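PDB 6B4R: KauB from Pseudomonas aeruginosa PAO1, which probably oxidises a broad range of aldehydes, aminoaldehydes among them, to the corresponding acids with NAD(P)+ as cofactor. Local coordinates for residues A[36-41]-A[45-50]; A[166-171]-A[401-406]; A[193-198]-A[344-349]; A[284-289]-A[316-321]; A[373-376]-A[381-384]. All coordinates share one frame; numbering follows the deposited sequence.

Interaction 1 (A[36-41]-A[45-50]); sequences TFDCLS and GRFLAK. With K (potassium ion), chain G.
Asp38 and Lys50 form the charged contact of this antiparallel pair. Their side chains run side by side, and Lys50 NZ meets the syn lone pair of Asp38 OD1 at 2.8 Å. The lysine chain is extended until its last torsion (chi4 -59°), which turns the amine back onto the carboxylate. Backbone bonds do the rest of the polar work. Cys39 N donates to Ala49 O at 3.0 Å while Cys39 O accepts from Leu48 N at 2.9 Å, placing two residues opposite one, a classic beta bulge at Leu48 and Ala49. Nearer the turn, Ser41 N reaches Arg46 O at 3.0 Å, and Ser41 O accepts from Gly45 N at 2.8 Å. Apolar contacts line both faces: Leu40 CD2 comes in at the edge of the Phe47 ring, 4.0 Å from its CD1, and on the other side Cys39 SG lies 4.0 Å from Leu48 CD1. Ser41 OG is hydrogen-bonded to Leu107 O and to Val43 N. The carbonyl oxygen of Leu40 points out of the pair and binds potassium at 2.7 Å, together with Asp108, Lys195 and a water. The arrangement is a bulged beta hairpin contributing one backbone ligand to an intrasubunit cation site.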
# COMPACT_ATOMS: atom_id res chain seq x y z
N THR A 36 49.11 7.02 -0.99
CA THR A 36 48.15 7.88 -1.67
C THR A 36 48.27 7.70 -3.17
O THR A 36 49.22 7.08 -3.65
CB THR A 36 48.41 9.37 -1.34
OG1 THR A 36 49.72 9.74 -1.77
CG2 THR A 36 48.27 9.63 0.15
N PHE A 37 47.30 8.24 -3.91
CA PHE A 37 47.40 8.30 -5.37
C PHE A 37 47.15 9.73 -5.85
O PHE A 37 46.51 10.51 -5.16
CB PHE A 37 46.46 7.30 -6.04
CG PHE A 37 45.00 7.53 -5.75
CD1 PHE A 37 44.40 6.93 -4.65
CD2 PHE A 37 44.23 8.33 -6.57
CE1 PHE A 37 43.06 7.14 -4.38
CE2 PHE A 37 42.89 8.54 -6.31
CZ PHE A 37 42.30 7.94 -5.21
N ASP A 38 47.67 10.06 -7.03
CA ASP A 38 47.52 11.40 -7.57
C ASP A 38 46.18 11.59 -8.28
O ASP A 38 45.91 10.94 -9.29
CB ASP A 38 48.67 11.74 -8.52
CG ASP A 38 50.01 11.79 -7.81
OD1 ASP A 38 50.04 12.02 -6.58
OD2 ASP A 38 51.05 11.61 -8.49
N CYS A 39 45.36 12.48 -7.74
CA CYS A 39 44.09 12.82 -8.36
C CYS A 39 44.32 13.88 -9.43
O CYS A 39 44.66 15.02 -9.13
CB CYS A 39 43.11 13.34 -7.30
SG CYS A 39 41.41 13.54 -7.87
N LEU A 40 44.16 13.49 -10.69
CA LEU A 40 44.40 14.40 -11.81
C LEU A 40 43.09 14.83 -12.47
O LEU A 40 42.06 14.17 -12.31
CB LEU A 40 45.33 13.76 -12.84
CG LEU A 40 46.68 13.27 -12.32
CD1 LEU A 40 47.55 12.79 -13.47
CD2 LEU A 40 47.38 14.36 -11.53
N SER A 41 43.13 15.92 -13.21
CA SER A 41 41.94 16.47 -13.84
C SER A 41 41.95 16.26 -15.34
O SER A 41 42.94 16.53 -16.01
CB SER A 41 41.83 17.97 -13.55
OG SER A 41 40.73 18.54 -14.24
N GLY A 45 44.77 18.10 -17.37
CA GLY A 45 45.81 17.20 -16.90
C GLY A 45 46.43 17.65 -15.59
O GLY A 45 47.36 17.01 -15.09
N ARG A 46 45.92 18.75 -15.04
CA ARG A 46 46.50 19.34 -13.84
C ARG A 46 46.40 18.43 -12.62
O ARG A 46 45.52 17.57 -12.54
CB ARG A 46 45.82 20.68 -13.53
CG ARG A 46 44.44 20.53 -12.92
CD ARG A 46 43.84 21.88 -12.57
NE ARG A 46 43.51 22.67 -13.75
CZ ARG A 46 42.91 23.86 -13.71
NH1 ARG A 46 42.59 24.39 -12.54
NH2 ARG A 46 42.64 24.51 -14.83
N PHE A 47 47.31 18.63 -11.68
CA PHE A 47 47.26 17.92 -10.41
C PHE A 47 46.23 18.57 -9.49
O PHE A 47 46.16 19.80 -9.42
CB PHE A 47 48.64 17.94 -9.74
CG PHE A 47 48.65 17.41 -8.34
CD1 PHE A 47 48.68 16.05 -8.09
CD2 PHE A 47 48.65 18.28 -7.26
CE1 PHE A 47 48.69 15.57 -6.80
CE2 PHE A 47 48.66 17.80 -5.96
CZ PHE A 47 48.69 16.44 -5.74
N LEU A 48 45.44 17.76 -8.80
CA LEU A 48 44.40 18.28 -7.92
C LEU A 48 44.76 18.10 -6.45
O LEU A 48 44.82 19.08 -5.70
CB LEU A 48 43.05 17.63 -8.23
CG LEU A 48 42.47 17.85 -9.63
CD1 LEU A 48 41.23 16.99 -9.84
CD2 LEU A 48 42.15 19.32 -9.87
N ALA A 49 44.99 16.86 -6.05
CA ALA A 49 45.33 16.55 -4.66
C ALA A 49 45.86 15.12 -4.53
O ALA A 49 45.66 14.29 -5.42
CB ALA A 49 44.12 16.74 -3.76
N LYS A 50 46.53 14.84 -3.42
CA LYS A 50 46.92 13.48 -3.09
C LYS A 50 45.82 12.83 -2.27
O LYS A 50 45.56 13.23 -1.13
CB LYS A 50 48.25 13.45 -2.34
CG LYS A 50 49.46 13.69 -3.22
CD LYS A 50 50.75 13.35 -2.50
CE LYS A 50 51.96 13.60 -3.37
NZ LYS A 50 51.93 12.80 -4.63
K K G . 40.13 12.56 -11.27
O HOH W 1 41.43 10.58 -9.64

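Interaction 2 (A[166-171]-A[401-406]); sequences PWNFPL and EIFGPV. With TOE (2-[2-(2-methoxy-ethoxy)-ethoxy]-ethoxyl), chain H.
Phe403, which gives up the most surface here, meets both Trp167 and Asn168 with neighbouring parts of its ring edge. Against Trp167 the pair is an offset edge-to-face stack: the edge of the phenyl ring is turned toward the face of the indole's six-membered ring, with centroids 5.3 Å apart and planes at 80°. Phe403 CD2 and CE2 both come to 3.4 Å from Trp167 CH2.

Asn168 crosses the same phenyl ring at roughly a right angle. Its ND2 sits near the plane of the ring, at the edge, 3.5 Å from Phe403 CZ. With CG between the backbone N and the carbonyl carbon (chi1 64°), the amide is directed both at this edge and into the ligand pocket. There ND2 donates to O2' of the bound polyether at 3.0 Å, with an angle of 154° at the hydrogen. The other end of the amide, OD1, takes a weak bond from Phe169 N at 2.9 Å. ND2 also reaches Glu300 O, and makes a weak bond to the oxidised cysteine, 3-sulfinoalanine, at position 302.

Trp167 packs in addition on Lys195 and Ser196. Two sequence motifs of the aldehyde dehydrogenase family, PWNFP and EIFGP, are thus brought together through aromatic packing. The amide of Asn168 beside position 302 is consistent with the oxyanion-hole asparagine of this family. Asn168 and Phe169 line the pocket that holds the polyether, and the Phe403 packing lies behind the Asn168 amide, next to the active-site region.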
# COMPACT_ATOMS: atom_id res chain seq x y z
N PRO A 166 29.99 4.94 -8.95
CA PRO A 166 30.76 5.19 -10.18
C PRO A 166 31.28 6.62 -10.27
O PRO A 166 31.08 7.42 -9.36
CB PRO A 166 29.72 4.95 -11.27
CG PRO A 166 28.45 5.37 -10.65
CD PRO A 166 28.54 4.92 -9.21
N TRP A 167 31.94 6.92 -11.38
CA TRP A 167 32.60 8.21 -11.57
C TRP A 167 31.83 9.16 -12.48
O TRP A 167 32.18 10.33 -12.59
CB TRP A 167 34.01 8.01 -12.11
CG TRP A 167 34.10 7.08 -13.29
CD1 TRP A 167 34.50 5.78 -13.29
CD2 TRP A 167 33.78 7.40 -14.65
NE1 TRP A 167 34.45 5.27 -14.56
CE2 TRP A 167 34.02 6.24 -15.42
CE3 TRP A 167 33.32 8.55 -15.30
CZ2 TRP A 167 33.80 6.19 -16.79
CZ3 TRP A 167 33.11 8.50 -16.67
CH2 TRP A 167 33.35 7.33 -17.40
N ASN A 168 30.80 8.65 -13.15
CA ASN A 168 30.05 9.47 -14.10
C ASN A 168 29.08 10.44 -13.43
O ASN A 168 28.85 11.54 -13.93
CB ASN A 168 29.33 8.59 -15.13
CG ASN A 168 28.27 7.73 -14.50
OD1 ASN A 168 28.37 7.34 -13.34
ND2 ASN A 168 27.24 7.41 -15.28
N PHE A 169 28.52 10.02 -12.30
CA PHE A 169 27.71 10.91 -11.46
C PHE A 169 28.08 10.71 -9.99
O PHE A 169 27.26 10.24 -9.20
CB PHE A 169 26.22 10.64 -11.65
CG PHE A 169 25.70 11.02 -13.02
CD1 PHE A 169 25.28 12.31 -13.28
CD2 PHE A 169 25.62 10.08 -14.03
CE1 PHE A 169 24.80 12.67 -14.53
CE2 PHE A 169 25.14 10.42 -15.29
CZ PHE A 169 24.73 11.72 -15.54
N PRO A 170 29.31 11.09 -9.61
CA PRO A 170 29.89 10.79 -8.29
C PRO A 170 29.02 11.23 -7.12
O PRO A 170 28.75 10.42 -6.23
CB PRO A 170 31.20 11.57 -8.29
CG PRO A 170 31.54 11.76 -9.73
CD PRO A 170 30.22 11.92 -10.42
N LEU A 171 28.58 12.48 -7.12
CA LEU A 171 27.77 13.00 -6.01
C LEU A 171 26.33 12.49 -6.06
O LEU A 171 25.79 12.07 -5.04
CB LEU A 171 27.80 14.53 -5.98
CG LEU A 171 27.04 15.21 -4.84
CD1 LEU A 171 27.55 14.74 -3.49
CD2 LEU A 171 27.14 16.72 -4.95
N GLU A 401 28.52 -1.74 -24.69
CA GLU A 401 28.43 -0.42 -24.09
C GLU A 401 29.73 0.34 -24.34
O GLU A 401 30.81 -0.17 -24.06
CB GLU A 401 28.16 -0.51 -22.59
CG GLU A 401 27.89 0.84 -21.94
CD GLU A 401 27.62 0.74 -20.45
OE1 GLU A 401 28.27 -0.09 -19.77
OE2 GLU A 401 26.75 1.48 -19.96
N ILE A 402 29.60 1.54 -24.88
CA ILE A 402 30.75 2.36 -25.24
C ILE A 402 31.13 3.33 -24.12
O ILE A 402 32.32 3.55 -23.86
CB ILE A 402 30.48 3.16 -26.54
CG1 ILE A 402 30.11 2.21 -27.68
CG2 ILE A 402 31.68 4.02 -26.91
CD1 ILE A 402 29.76 2.92 -28.96
N PHE A 403 30.12 3.88 -23.46
CA PHE A 403 30.30 4.90 -22.43
C PHE A 403 31.05 6.12 -22.97
O PHE A 403 31.94 6.66 -22.31
CB PHE A 403 30.98 4.33 -21.19
CG PHE A 403 30.30 4.70 -19.90
CD1 PHE A 403 29.09 4.11 -19.54
CD2 PHE A 403 30.87 5.63 -19.04
CE1 PHE A 403 28.46 4.45 -18.36
CE2 PHE A 403 30.24 5.97 -17.85
CZ PHE A 403 29.03 5.38 -17.51
N GLY A 404 30.67 6.53 -24.17
CA GLY A 404 31.18 7.73 -24.80
C GLY A 404 30.10 8.26 -25.72
O GLY A 404 29.09 7.58 -25.93
N PRO A 405 30.29 9.46 -26.28
CA PRO A 405 29.27 10.09 -27.12
C PRO A 405 29.22 9.49 -28.53
O PRO A 405 29.45 10.20 -29.51
CB PRO A 405 29.74 11.54 -27.19
CG PRO A 405 31.22 11.44 -27.09
CD PRO A 405 31.51 10.28 -26.17
N VAL A 406 28.93 8.20 -28.63
CA VAL A 406 28.88 7.52 -29.92
C VAL A 406 27.51 6.90 -30.14
O VAL A 406 27.10 6.00 -29.41
CB VAL A 406 29.94 6.42 -30.03
CG1 VAL A 406 29.95 5.84 -31.44
CG2 VAL A 406 31.31 6.97 -29.67
O2' TOE H . 24.52 6.41 -14.48
CA' TOE H . 23.23 6.11 -13.94
CB' TOE H . 22.16 6.53 -14.93
OC' TOE H . 21.60 7.78 -14.55
CD' TOE H . 20.52 8.15 -15.42
CE' TOE H . 19.53 9.03 -14.67
OF' TOE H . 20.07 10.34 -14.50
CG' TOE H . 19.16 11.19 -13.80
CH' TOE H . 19.63 12.64 -13.91
OI' TOE H . 19.67 13.00 -15.29
CK' TOE H . 19.82 14.41 -15.46

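Interaction 3 (A[193-198]-A[344-349]); sequences SEKSPL and LVDTQQ. With K (potassium ion), chain G.
Lys195 and Asp346 pair their charges across the contact, the amine NZ meeting carboxylate atom OD1 in a salt bridge. The modelled separation of 2.4 Å is too short to be taken literally at this resolution. The lysine side chain is extended up to CE and bends at its last bond (chi4 -62°), crossing the aspartate at about a right angle. Gln348 OE1 lies 3.6 Å from Lys195 NZ, a looser polar neighbour. Nearer the backbone, Lys195 CB rests on Val345 CG2 at 3.8 Å.

The second carboxylate oxygen of Asp346 is used as well: OD2 accepts from Gln349 N at 2.8 Å, met nearly along its C-O axis, so that Asp346 serves as N-cap of helix 347-362. Both oxygens therefore have partners, one a side-chain amine and the other a main-chain N-H of the first helical turn. Just before it, Val345 N is taken up by Glu300.

In the turn from Ser193 to Ser196 the main chain is held from several sides. Ser193 OG accepts from Lys195 N at 3.0 Å in an ST turn, and Ser193 O accepts from Ser196 N at 3.1 Å, closing a type I beta turn. Glu194 O receives a bond of 2.8 Å from a water that is itself a potassium ligand. Lys195 O binds the ion directly at 2.9 Å, with Leu40 and Asp108 completing the set. A helix-capping salt bridge is thus joined to one backbone arm of an intrasubunit potassium site.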
# COMPACT_ATOMS: atom_id res chain seq x y z
N SER A 193 34.67 6.03 -6.64
CA SER A 193 35.59 5.61 -7.70
C SER A 193 36.92 6.32 -7.55
O SER A 193 36.98 7.46 -7.10
CB SER A 193 34.99 5.91 -9.07
OG SER A 193 35.96 5.80 -10.09
N GLU A 194 38.00 5.64 -7.93
CA GLU A 194 39.33 6.24 -7.87
C GLU A 194 39.49 7.32 -8.95
O GLU A 194 40.48 8.06 -8.95
CB GLU A 194 40.43 5.18 -8.02
CG GLU A 194 40.48 4.51 -9.38
CD GLU A 194 39.48 3.38 -9.52
OE1 GLU A 194 38.86 3.00 -8.51
OE2 GLU A 194 39.30 2.88 -10.65
N LYS A 195 38.52 7.40 -9.85
CA LYS A 195 38.52 8.42 -10.89
C LYS A 195 37.83 9.70 -10.42
O LYS A 195 37.89 10.72 -11.11
CB LYS A 195 37.84 7.90 -12.15
CG LYS A 195 38.52 6.70 -12.80
CD LYS A 195 37.79 6.30 -14.07
CE LYS A 195 38.37 5.03 -14.68
NZ LYS A 195 39.79 5.21 -15.09
N SER A 196 37.18 9.64 -9.26
CA SER A 196 36.45 10.80 -8.74
C SER A 196 36.09 10.69 -7.26
O SER A 196 34.93 10.45 -6.92
CB SER A 196 35.17 11.02 -9.55
OG SER A 196 34.34 9.88 -9.49
N PRO A 197 37.08 10.86 -6.37
CA PRO A 197 36.84 10.68 -4.94
C PRO A 197 36.50 11.96 -4.17
O PRO A 197 35.98 11.88 -3.05
CB PRO A 197 38.18 10.12 -4.45
CG PRO A 197 39.18 10.80 -5.32
CD PRO A 197 38.52 11.03 -6.67
N LEU A 198 36.78 13.12 -4.76
CA LEU A 198 36.75 14.39 -4.02
C LEU A 198 35.42 14.77 -3.36
O LEU A 198 35.40 15.16 -2.19
CB LEU A 198 37.26 15.53 -4.91
CG LEU A 198 38.65 15.31 -5.52
CD1 LEU A 198 39.12 16.53 -6.30
CD2 LEU A 198 39.67 14.91 -4.46
N LEU A 344 36.10 13.70 -21.31
CA LEU A 344 36.00 12.32 -20.85
C LEU A 344 36.82 12.19 -19.57
O LEU A 344 37.74 12.97 -19.36
CB LEU A 344 36.50 11.35 -21.92
CG LEU A 344 35.72 11.36 -23.23
CD1 LEU A 344 36.26 10.32 -24.20
CD2 LEU A 344 34.24 11.14 -22.97
N VAL A 345 36.49 11.21 -18.74
CA VAL A 345 37.06 11.13 -17.39
C VAL A 345 38.60 11.01 -17.34
O VAL A 345 39.24 11.61 -16.48
CB VAL A 345 36.39 10.01 -16.55
CG1 VAL A 345 36.68 8.64 -17.14
CG2 VAL A 345 36.82 10.09 -15.09
N ASP A 346 39.18 10.26 -18.27
CA ASP A 346 40.64 10.12 -18.34
C ASP A 346 41.14 9.67 -19.71
O ASP A 346 40.37 9.55 -20.66
CB ASP A 346 41.17 9.19 -17.23
CG ASP A 346 40.55 7.80 -17.27
OD1 ASP A 346 40.62 7.09 -16.24
OD2 ASP A 346 40.00 7.40 -18.32
N THR A 347 42.45 9.42 -19.80
CA THR A 347 43.06 8.99 -21.05
C THR A 347 42.59 7.60 -21.46
O THR A 347 42.31 7.34 -22.63
CB THR A 347 44.61 9.02 -20.96
OG1 THR A 347 45.05 10.36 -20.72
CG2 THR A 347 45.24 8.50 -22.24
N GLN A 348 42.51 6.70 -20.48
CA GLN A 348 42.07 5.33 -20.71
C GLN A 348 40.67 5.26 -21.30
O GLN A 348 40.41 4.50 -22.23
CB GLN A 348 42.12 4.53 -19.40
CG GLN A 348 41.64 3.10 -19.53
CD GLN A 348 41.56 2.39 -18.19
OE1 GLN A 348 41.81 2.98 -17.14
NE2 GLN A 348 41.23 1.10 -18.23
N GLN A 349 39.76 6.06 -20.75
CA GLN A 349 38.39 6.10 -21.24
C GLN A 349 38.35 6.66 -22.65
O GLN A 349 37.59 6.19 -23.49
CB GLN A 349 37.52 6.95 -20.31
CG GLN A 349 36.04 6.96 -20.68
CD GLN A 349 35.37 5.62 -20.47
OE1 GLN A 349 35.78 4.83 -19.61
NE2 GLN A 349 34.34 5.34 -21.26
K K G . 40.13 12.56 -11.27
O HOH W 1 41.43 10.58 -9.64

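Interaction 4 (A[284-289]-A[316-321]); sequences KAAAEA and DKFLPL
Phe318 reaches from helix 315-326 onto Ala286 and Ala287 of helix 283-295. Its CG is anti to the backbone N (chi1 -178°), which sends the ring out from its own helix. CB is still 6.3 Å from Ala287 CB, and along the leading edge CD1 has come to within 4.5 Å of the same methyl. CE1 makes the closest approach, 3.7 Å from Ala287 N, which it meets obliquely. The same carbon lies 4.0 Å from Ala286 CB, a methyl that sits at the ring edge, near its plane. At the tip, CZ touches the backbone, 3.9 Å from Ala287 CA. The ring also packs on Leu308 and Val310 of strand 307-311.

One turn further on, Leu321 brings the helices together again through its CB, which lies 3.6 Å from Ala287 CB. Ala287 is therefore met by both residues, from directions about at right angles. The axes of the two short segments approach to 9.2 Å and cross at -50°; alanines at the contact are consistent with this spacing. Pro320 has no N-H to offer, and the helix kinks at this point.

No hydrogen bond or ion pair links the two segments. The contact is apolar packing, so its fit depends on shape and on the exclusion of water, with no directional bond between the segments to set their register.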
# COMPACT_ATOMS: atom_id res chain seq x y z
N LYS A 284 10.89 17.01 -34.72
CA LYS A 284 11.96 17.94 -34.37
C LYS A 284 12.35 17.79 -32.90
O LYS A 284 13.53 17.77 -32.57
CB LYS A 284 11.55 19.38 -34.66
CG LYS A 284 12.72 20.27 -35.05
CD LYS A 284 12.78 21.54 -34.21
CE LYS A 284 14.02 22.36 -34.53
NZ LYS A 284 14.12 23.59 -33.71
N ALA A 285 11.35 17.67 -32.04
CA ALA A 285 11.59 17.49 -30.61
C ALA A 285 12.24 16.14 -30.32
O ALA A 285 13.10 16.03 -29.45
CB ALA A 285 10.28 17.63 -29.83
N ALA A 286 11.81 15.12 -31.06
CA ALA A 286 12.40 13.79 -30.93
C ALA A 286 13.85 13.79 -31.38
O ALA A 286 14.69 13.08 -30.82
CB ALA A 286 11.59 12.77 -31.72
N ALA A 287 14.15 14.59 -32.40
CA ALA A 287 15.51 14.70 -32.92
C ALA A 287 16.42 15.42 -31.93
O ALA A 287 17.59 15.07 -31.78
CB ALA A 287 15.51 15.42 -34.25
N GLU A 288 15.89 16.44 -31.26
CA GLU A 288 16.65 17.16 -30.25
C GLU A 288 16.94 16.25 -29.06
O GLU A 288 18.05 16.24 -28.53
CB GLU A 288 15.88 18.40 -29.79
CG GLU A 288 15.63 19.45 -30.87
CD GLU A 288 16.89 20.19 -31.28
OE1 GLU A 288 17.93 20.03 -30.61
OE2 GLU A 288 16.83 20.94 -32.28
N ALA A 289 15.93 15.48 -28.67
CA ALA A 289 16.05 14.56 -27.55
C ALA A 289 17.03 13.43 -27.86
O ALA A 289 17.78 13.00 -26.98
CB ALA A 289 14.69 13.98 -27.19
N ASP A 316 15.10 8.98 -43.75
CA ASP A 316 15.78 9.96 -44.59
C ASP A 316 15.48 11.40 -44.19
O ASP A 316 16.20 12.32 -44.57
CB ASP A 316 15.42 9.73 -46.07
CG ASP A 316 15.95 8.41 -46.60
OD1 ASP A 316 16.92 7.89 -46.02
OD2 ASP A 316 15.39 7.91 -47.60
N LYS A 317 14.42 11.59 -43.41
CA LYS A 317 14.03 12.93 -42.98
C LYS A 317 14.32 13.18 -41.50
O LYS A 317 14.40 14.32 -41.06
CB LYS A 317 12.56 13.18 -43.30
CG LYS A 317 11.62 12.15 -42.71
CD LYS A 317 10.35 12.02 -43.55
CE LYS A 317 10.66 11.49 -44.94
NZ LYS A 317 11.43 10.22 -44.90
N PHE A 318 14.49 12.10 -40.75
CA PHE A 318 14.74 12.20 -39.31
C PHE A 318 16.23 12.32 -39.01
O PHE A 318 16.63 13.09 -38.13
CB PHE A 318 14.14 11.00 -38.57
CG PHE A 318 14.32 11.05 -37.08
CD1 PHE A 318 13.59 11.95 -36.32
CD2 PHE A 318 15.20 10.20 -36.45
CE1 PHE A 318 13.74 12.00 -34.95
CE2 PHE A 318 15.36 10.25 -35.07
CZ PHE A 318 14.63 11.15 -34.32
N LEU A 319 17.04 11.57 -39.74
CA LEU A 319 18.49 11.60 -39.55
C LEU A 319 19.14 12.99 -39.74
O LEU A 319 19.98 13.37 -38.93
CB LEU A 319 19.19 10.55 -40.43
CG LEU A 319 20.71 10.46 -40.27
CD1 LEU A 319 21.07 10.14 -38.82
CD2 LEU A 319 21.30 9.42 -41.20
N PRO A 320 18.77 13.73 -40.80
CA PRO A 320 19.36 15.07 -40.93
C PRO A 320 19.01 15.99 -39.77
O PRO A 320 19.79 16.88 -39.44
CB PRO A 320 18.73 15.60 -42.23
CG PRO A 320 18.38 14.38 -43.00
CD PRO A 320 17.95 13.38 -41.97
N LEU A 321 17.84 15.78 -39.16
CA LEU A 321 17.42 16.58 -38.02
C LEU A 321 18.27 16.27 -36.79
O LEU A 321 18.56 17.16 -35.99
CB LEU A 321 15.94 16.35 -37.72
CG LEU A 321 14.95 16.72 -38.82
CD1 LEU A 321 13.55 16.24 -38.47
CD2 LEU A 321 14.96 18.22 -39.06

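Interaction 5 (A[373-376]-A[381-384]); sequences RTLE and TYVE
A single water is held by both strands, between Thr374 and Tyr382: it donates to Thr374 O at 2.9 Å and accepts from Tyr382 N at 2.9 Å. Arg373 NE gives it a third bond of 3.2 Å, with the water in the plane of the guanidinium group at its edge. The arginine chain is extended from CG to NE, which carries its N-H over to the water. The water links Tyr382 N to Thr374 O, so the second link between these residues runs through it. The neighbouring bond is direct: Thr374 N donates to Tyr382 O at 3.1 Å and nearly straight (169°), although the donor stands well above the carbonyl plane.

Apolar contacts hold one face of the tyrosine ring and its CB. Leu375 CD1 lies over one face of the Tyr382 ring, 4.0 Å from its centroid and close to the normal, a CH-pi contact, while Leu375 CB approaches Tyr382 CD2 at 3.7 Å. Thr374 CG2, between the backbone N and the carbonyl carbon, packs against Tyr382 CB at 3.7 Å and also touches Glu384 CG. Within segment 373-376, Glu376 CG lies over one face of the Arg373 guanidinium.

At the far end of the ring, Tyr382 OH is hydrogen-bonded to Val43 O, and Glu384 forms a salt bridge with Lys372. The two segments form a short, loosely bonded beta hairpin at the edge of the catalytic-domain sheet. Strand 382-389 continues inward to run parallel with strand 406-412, and Arg373 and Val383 pack on Met350 of helix 347-362.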
# COMPACT_ATOMS: atom_id res chain seq x y z
N ARG A 373 39.08 12.83 -31.93
CA ARG A 373 39.50 13.46 -30.69
C ARG A 373 39.65 14.96 -30.93
O ARG A 373 40.06 15.38 -32.01
CB ARG A 373 40.83 12.87 -30.22
CG ARG A 373 41.42 13.54 -29.00
CD ARG A 373 42.81 13.01 -28.71
NE ARG A 373 43.41 13.63 -27.54
CZ ARG A 373 44.64 13.37 -27.10
NH1 ARG A 373 45.39 12.49 -27.75
NH2 ARG A 373 45.11 13.98 -26.03
N THR A 374 39.31 15.77 -29.93
CA THR A 374 39.36 17.22 -30.08
C THR A 374 39.98 17.90 -28.86
O THR A 374 40.14 17.28 -27.80
CB THR A 374 37.97 17.81 -30.34
OG1 THR A 374 38.06 19.23 -30.47
CG2 THR A 374 37.02 17.47 -29.19
N LEU A 375 40.33 19.17 -29.02
CA LEU A 375 40.93 19.98 -27.96
C LEU A 375 42.14 19.32 -27.32
O LEU A 375 42.33 19.39 -26.10
CB LEU A 375 39.88 20.32 -26.89
CG LEU A 375 38.72 21.19 -27.36
CD1 LEU A 375 37.64 21.26 -26.30
CD2 LEU A 375 39.21 22.58 -27.72
N GLU A 376 42.96 18.68 -28.14
CA GLU A 376 44.14 17.96 -27.66
C GLU A 376 45.18 18.91 -27.08
O GLU A 376 45.91 18.56 -26.15
CB GLU A 376 44.75 17.12 -28.79
CG GLU A 376 46.00 16.36 -28.39
CD GLU A 376 46.58 15.55 -29.53
OE1 GLU A 376 45.87 15.37 -30.54
OE2 GLU A 376 47.74 15.10 -29.41
N THR A 381 41.31 15.52 -22.10
CA THR A 381 40.82 14.44 -22.94
C THR A 381 39.39 14.69 -23.44
O THR A 381 38.43 14.58 -22.67
CB THR A 381 40.89 13.08 -22.21
OG1 THR A 381 40.34 13.22 -20.90
CG2 THR A 381 42.33 12.62 -22.11
N TYR A 382 39.25 15.01 -24.72
CA TYR A 382 37.95 15.32 -25.30
C TYR A 382 37.71 14.52 -26.58
O TYR A 382 38.64 14.25 -27.34
CB TYR A 382 37.85 16.81 -25.63
CG TYR A 382 38.06 17.74 -24.45
CD1 TYR A 382 36.99 18.34 -23.81
CD2 TYR A 382 39.34 18.03 -23.99
CE1 TYR A 382 37.18 19.20 -22.74
CE2 TYR A 382 39.55 18.87 -22.92
CZ TYR A 382 38.47 19.46 -22.30
OH TYR A 382 38.67 20.30 -21.24
N VAL A 383 36.45 14.15 -26.81
CA VAL A 383 36.05 13.46 -28.03
C VAL A 383 34.73 14.02 -28.54
O VAL A 383 33.78 14.20 -27.77
CB VAL A 383 35.92 11.93 -27.81
CG1 VAL A 383 35.25 11.27 -29.01
CG2 VAL A 383 37.28 11.31 -27.57
N GLU A 384 34.67 14.32 -29.84
CA GLU A 384 33.46 14.85 -30.46
C GLU A 384 32.30 13.87 -30.37
O GLU A 384 32.49 12.66 -30.49
CB GLU A 384 33.73 15.17 -31.93
CG GLU A 384 34.87 16.15 -32.18
CD GLU A 384 35.26 16.22 -33.64
OE1 GLU A 384 35.00 15.24 -34.38
OE2 GLU A 384 35.83 17.25 -34.06
O HOH W 2 41.81 15.79 -25.89

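How the interactions relate
From the N terminus, interaction 1 closes first, a hairpin completed across three residues. Interaction 2 then opens a loop of 229 residues, and the other three contacts nest inside it. Interaction 3 spans 145 of these and itself encloses interaction 4, whose segments lie 26 residues apart; interaction 5, another hairpin, follows interaction 3 in series. No contacts cross. Interactions 2 and 3 tie the cofactor-binding half of the fold to the catalytic half, touching through Trp167 and Lys195. Interactions 1 and 3 share the potassium and its water, and Leu344 and Thr381 connect interaction 3 to interaction 5. Interaction 4 stands apart, packing helices within the catalytic domain.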